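Local coordinates for surface layer protein (Geobacillus stearothermophilus, PDB 4UJ7), which binds calcium and probably self-assembles into the crystalline surface layer of the bacterial cell, represented here by its domains 5 and 6, at residues F35-K40 against I89-G94; L138-V143 against L199-G204. All coordinates share one frame; numbering follows the deposited sequence. Where two conformers were deposited one is given.

Contact 1. Residues F35-K40 against I89-G94; sequences FKVTLK and ITIKSG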
# COMPACT_ATOMS: atom_id res chain seq x y z
N PHE A 35 -0.78 5.45 -2.96
CA PHE A 35 -0.75 6.18 -1.70
C PHE A 35 -2.10 6.10 -1.02
O PHE A 35 -3.09 5.68 -1.64
CB PHE A 35 -0.26 7.63 -1.89
CG PHE A 35 -1.17 8.51 -2.71
CD1 PHE A 35 -2.20 9.23 -2.11
CD2 PHE A 35 -0.97 8.67 -4.08
CE1 PHE A 35 -3.03 10.07 -2.85
CE2 PHE A 35 -1.80 9.51 -4.84
CZ PHE A 35 -2.83 10.20 -4.22
N LYS A 36 -2.16 6.49 0.25
CA LYS A 36 -3.36 6.36 1.04
C LYS A 36 -4.00 7.67 1.39
O LYS A 36 -3.32 8.64 1.68
CB LYS A 36 -3.08 5.58 2.32
CG LYS A 36 -2.90 4.10 2.05
CD LYS A 36 -2.50 3.37 3.31
CE LYS A 36 -2.47 1.87 3.05
NZ LYS A 36 -1.82 1.21 4.20
N VAL A 37 -5.32 7.65 1.33
CA VAL A 37 -6.15 8.79 1.72
C VAL A 37 -6.90 8.39 2.99
O VAL A 37 -7.42 7.28 3.09
CB VAL A 37 -7.17 9.11 0.60
CG1 VAL A 37 -8.35 9.93 1.13
CG2 VAL A 37 -6.46 9.81 -0.54
N THR A 38 -6.97 9.32 3.94
CA THR A 38 -7.83 9.14 5.12
C THR A 38 -8.64 10.41 5.37
O THR A 38 -8.08 11.48 5.57
CB THR A 38 -7.06 8.79 6.41
OG1 THR A 38 -6.15 7.70 6.18
CG2 THR A 38 -8.03 8.36 7.51
N LEU A 39 -9.96 10.28 5.33
CA LEU A 39 -10.86 11.42 5.53
C LEU A 39 -11.01 11.68 7.01
O LEU A 39 -11.26 10.76 7.76
CB LEU A 39 -12.25 11.13 4.93
CG LEU A 39 -12.33 10.82 3.43
CD1 LEU A 39 -13.77 10.70 2.97
CD2 LEU A 39 -11.60 11.84 2.58
N LYS A 40 -10.82 12.94 7.43
CA LYS A 40 -10.87 13.29 8.85
C LYS A 40 -11.81 14.44 9.15
O LYS A 40 -11.95 15.37 8.37
CB LYS A 40 -9.45 13.58 9.40
CG LYS A 40 -8.54 12.35 9.39
CD LYS A 40 -7.12 12.67 9.83
CE LYS A 40 -6.26 11.42 9.76
NZ LYS A 40 -4.87 11.66 10.25
N ILE A 89 -2.86 14.91 -9.38
CA ILE A 89 -4.08 14.16 -9.04
C ILE A 89 -4.92 15.05 -8.12
O ILE A 89 -4.46 15.49 -7.05
CB ILE A 89 -3.83 12.82 -8.28
CG1 ILE A 89 -2.91 11.84 -9.03
CG2 ILE A 89 -5.16 12.13 -7.93
CD1 ILE A 89 -3.22 11.65 -10.51
N THR A 90 -6.16 15.32 -8.53
CA THR A 90 -7.08 16.06 -7.68
C THR A 90 -8.00 15.07 -6.98
O THR A 90 -8.67 14.25 -7.63
CB THR A 90 -7.90 17.10 -8.49
OG1 THR A 90 -7.01 18.05 -9.10
CG2 THR A 90 -8.90 17.82 -7.60
N ILE A 91 -8.02 15.11 -5.65
CA ILE A 91 -8.89 14.27 -4.85
C ILE A 91 -9.93 15.20 -4.24
O ILE A 91 -9.57 16.16 -3.55
CB ILE A 91 -8.06 13.56 -3.76
CG1 ILE A 91 -6.96 12.72 -4.42
CG2 ILE A 91 -8.95 12.73 -2.89
CD1 ILE A 91 -5.75 12.55 -3.53
N LYS A 92 -11.21 14.93 -4.50
CA LYS A 92 -12.29 15.82 -4.06
C LYS A 92 -13.37 15.07 -3.30
O LYS A 92 -13.77 13.94 -3.69
CB LYS A 92 -12.92 16.55 -5.26
CG LYS A 92 -13.66 17.85 -4.95
CD LYS A 92 -13.88 18.67 -6.23
CE LYS A 92 -12.59 19.35 -6.71
NZ LYS A 92 -12.54 19.81 -8.14
N SER A 93 -13.87 15.69 -2.25
CA SER A 93 -15.04 15.22 -1.52
C SER A 93 -15.84 16.42 -1.03
O SER A 93 -15.34 17.19 -0.21
CB SER A 93 -14.63 14.35 -0.34
OG SER A 93 -15.78 13.76 0.23
N GLY A 94 -17.06 16.60 -1.53
CA GLY A 94 -17.84 17.78 -1.20
C GLY A 94 -17.07 19.03 -1.56
O GLY A 94 -16.60 19.15 -2.68

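Contact 2. Residues L138-V143 against L199-G204; sequences LKVYAV and LTVKLG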
# COMPACT_ATOMS: atom_id res chain seq x y z
N LEU A 138 1.65 -7.38 0.81
CA LEU A 138 2.96 -6.74 0.60
C LEU A 138 3.33 -6.63 -0.86
O LEU A 138 3.03 -7.52 -1.66
CB LEU A 138 4.06 -7.56 1.30
CG LEU A 138 3.88 -7.80 2.80
CD1 LEU A 138 4.96 -8.76 3.28
CD2 LEU A 138 3.90 -6.51 3.61
N LYS A 139 3.98 -5.52 -1.21
CA LYS A 139 4.70 -5.43 -2.48
C LYS A 139 6.15 -5.02 -2.20
O LYS A 139 6.45 -4.45 -1.15
CB LYS A 139 4.03 -4.43 -3.44
CG LYS A 139 2.88 -5.04 -4.23
CD LYS A 139 2.26 -3.97 -5.13
CE LYS A 139 1.22 -4.58 -6.06
NZ LYS A 139 1.87 -5.47 -7.05
N VAL A 140 7.03 -5.35 -3.12
CA VAL A 140 8.41 -4.89 -3.04
C VAL A 140 8.74 -4.12 -4.32
O VAL A 140 8.60 -4.65 -5.41
CB VAL A 140 9.41 -6.05 -2.83
CG1 VAL A 140 10.83 -5.51 -2.65
CG2 VAL A 140 9.04 -6.87 -1.59
N TYR A 141 9.15 -2.85 -4.15
CA TYR A 141 9.52 -1.99 -5.28
C TYR A 141 11.02 -1.77 -5.41
O TYR A 141 11.73 -1.67 -4.41
CB TYR A 141 8.87 -0.61 -5.14
CG TYR A 141 7.36 -0.64 -5.12
CD1 TYR A 141 6.64 -0.87 -6.29
CD2 TYR A 141 6.66 -0.44 -3.94
CE1 TYR A 141 5.25 -0.90 -6.28
CE2 TYR A 141 5.29 -0.48 -3.91
CZ TYR A 141 4.59 -0.70 -5.08
OH TYR A 141 3.22 -0.71 -5.06
N ALA A 142 11.46 -1.68 -6.65
CA ALA A 142 12.78 -1.14 -6.97
C ALA A 142 12.70 0.38 -7.18
O ALA A 142 11.80 0.88 -7.86
CB ALA A 142 13.36 -1.85 -8.18
N VAL A 143 13.66 1.11 -6.61
CA VAL A 143 13.63 2.57 -6.55
C VAL A 143 14.96 3.14 -7.05
O VAL A 143 16.01 2.69 -6.61
CB VAL A 143 13.35 3.03 -5.10
CG1 VAL A 143 13.35 4.54 -4.98
CG2 VAL A 143 12.01 2.47 -4.62
N LEU A 199 9.31 -10.85 8.96
CA LEU A 199 9.48 -11.47 7.65
C LEU A 199 10.73 -10.97 6.96
O LEU A 199 11.01 -9.78 6.96
CB LEU A 199 8.26 -11.19 6.76
CG LEU A 199 6.91 -11.54 7.36
CD1 LEU A 199 5.78 -11.21 6.38
CD2 LEU A 199 6.86 -13.01 7.76
N THR A 200 11.47 -11.90 6.36
CA THR A 200 12.71 -11.57 5.66
C THR A 200 12.49 -11.62 4.16
O THR A 200 11.93 -12.59 3.64
CB THR A 200 13.86 -12.52 6.09
OG1 THR A 200 14.01 -12.42 7.51
CG2 THR A 200 15.18 -12.13 5.42
N VAL A 201 12.92 -10.56 3.47
CA VAL A 201 12.73 -10.45 2.03
C VAL A 201 14.08 -10.66 1.33
O VAL A 201 15.04 -9.93 1.59
CB VAL A 201 12.21 -9.04 1.67
CG1 VAL A 201 11.96 -8.92 0.19
CG2 VAL A 201 10.95 -8.70 2.47
N LYS A 202 14.12 -11.65 0.44
CA LYS A 202 15.35 -12.01 -0.26
C LYS A 202 15.17 -11.95 -1.77
O LYS A 202 14.11 -12.27 -2.29
CB LYS A 202 15.80 -13.42 0.13
CG LYS A 202 16.35 -13.52 1.55
CD LYS A 202 17.09 -14.84 1.73
CE LYS A 202 17.22 -15.20 3.20
NZ LYS A 202 17.57 -16.64 3.31
N LEU A 203 16.22 -11.52 -2.47
CA LEU A 203 16.27 -11.62 -3.93
C LEU A 203 17.32 -12.67 -4.22
O LEU A 203 18.51 -12.42 -4.11
CB LEU A 203 16.61 -10.26 -4.55
CG LEU A 203 16.61 -10.11 -6.08
CD1 LEU A 203 15.28 -10.54 -6.69
CD2 LEU A 203 16.94 -8.67 -6.46
N GLY A 204 16.85 -13.87 -4.54
CA GLY A 204 17.71 -15.06 -4.54
C GLY A 204 18.33 -15.28 -3.17
O GLY A 204 17.63 -15.49 -2.18

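Contact 1. Residues F35-K40 against I89-G94
The Phe35 ring meets strand 89-93 at its edge: the CD1 methyl of Ile91 lies near the ring plane, 3.7 Å from Phe35 CE1, and is scarcely farther from CZ. Neither ring face receives an atom of that strand; elsewhere the phenylalanine packs on Val20, Val77 and Val100. With CG tucked over the backbone between N and C (chi1 65°), the ring is sent across the interior, where Ile91 points back at it. The same CD1 also serves Val37, whose CG2 sits 4.1 Å from Ile91 CD1, these two side chains running antiparallel alongside each other. Ile91 CG1 lies opposite the carbonyl carbon, and an extended chi2 (152°) carries CD1 outward, where one methyl is shared between an aromatic edge and a valine branch. The CA atoms of Val37 and Ile91 are 9.0 Å apart. The strands are wider apart at Phe35, where the larger ring spans the extra distance. Such facing of two sheets illustrates the immunoglobulin-like sandwich of a BIG2 domain. Farther along, Ser93 OG is satisfied by Asn50 O. The chemistry across the gap is purely apolar, which implies cohesion by shape and burial, without directional bonding between the two strands.

Contact 2. Residues L138-V143 against L199-G204
Leu138 reaches toward Leu199 one atom at a time. Its CB and CG stay back from the other strand, and its CD1 makes the contact, 4.0 Å from Leu199 CD1. CD2, the other branch, makes no contact with segment 199-204, while the residue as a whole also packs on Tyr184 and Ile186. The side chain extends because CG lies opposite the carbonyl carbon (chi1 -57°) and CD1 opposite CA (chi2 173°). Leu199 is likewise extended (chi2 180°), and the two leucines meet at a slant, methyl against methyl. Ile186 of strand 181-188 packs on Leu199 too. Two residues on, Val140 CG2, the branch beside the backbone N, lies 4.0 Å from Val201 CG1, the branch opposite its own N; the valines pass flank to flank, pointing contrary ways. Their CA atoms are 8.7 Å apart, a spacing that short branched side chains can bridge, whereas the leucines span a wider gap. These pairs join the two sheets of the second immunoglobulin-like domain. Two residues before Leu199, Glu197 helps bind calcium with Glu162, Asp165, Asn167 and Val169. A bound calcium ion lies about 8 Å from the Leu199 side chain. Four buried aliphatic residues meet by methyl groups alone, so the contact rests on van der Waals packing and exclusion of water.

After strands 15-20 and 25-28 the chain enters strand 32-41, then after 48 intervening residues closes contact 1 as strand 85-93 faces it. Only after that closure does contact 2 open, on strand 135-144, to be closed by strand 195-203 after 55 intervening residues. The two loops therefore follow in series, neither nested nor crossed, and each ties the two sheets of its own domain together. The centres of contact 1 and contact 2 lie about 28 Å apart, on opposite sides of the chain's centre. The nearest atoms of contact 1 and contact 2 are about 8 Å apart. A hydrogen bond from Lys36 NZ to Asp119 O, a residue of a calcium site, links the neighbourhood of the first contact to the second domain.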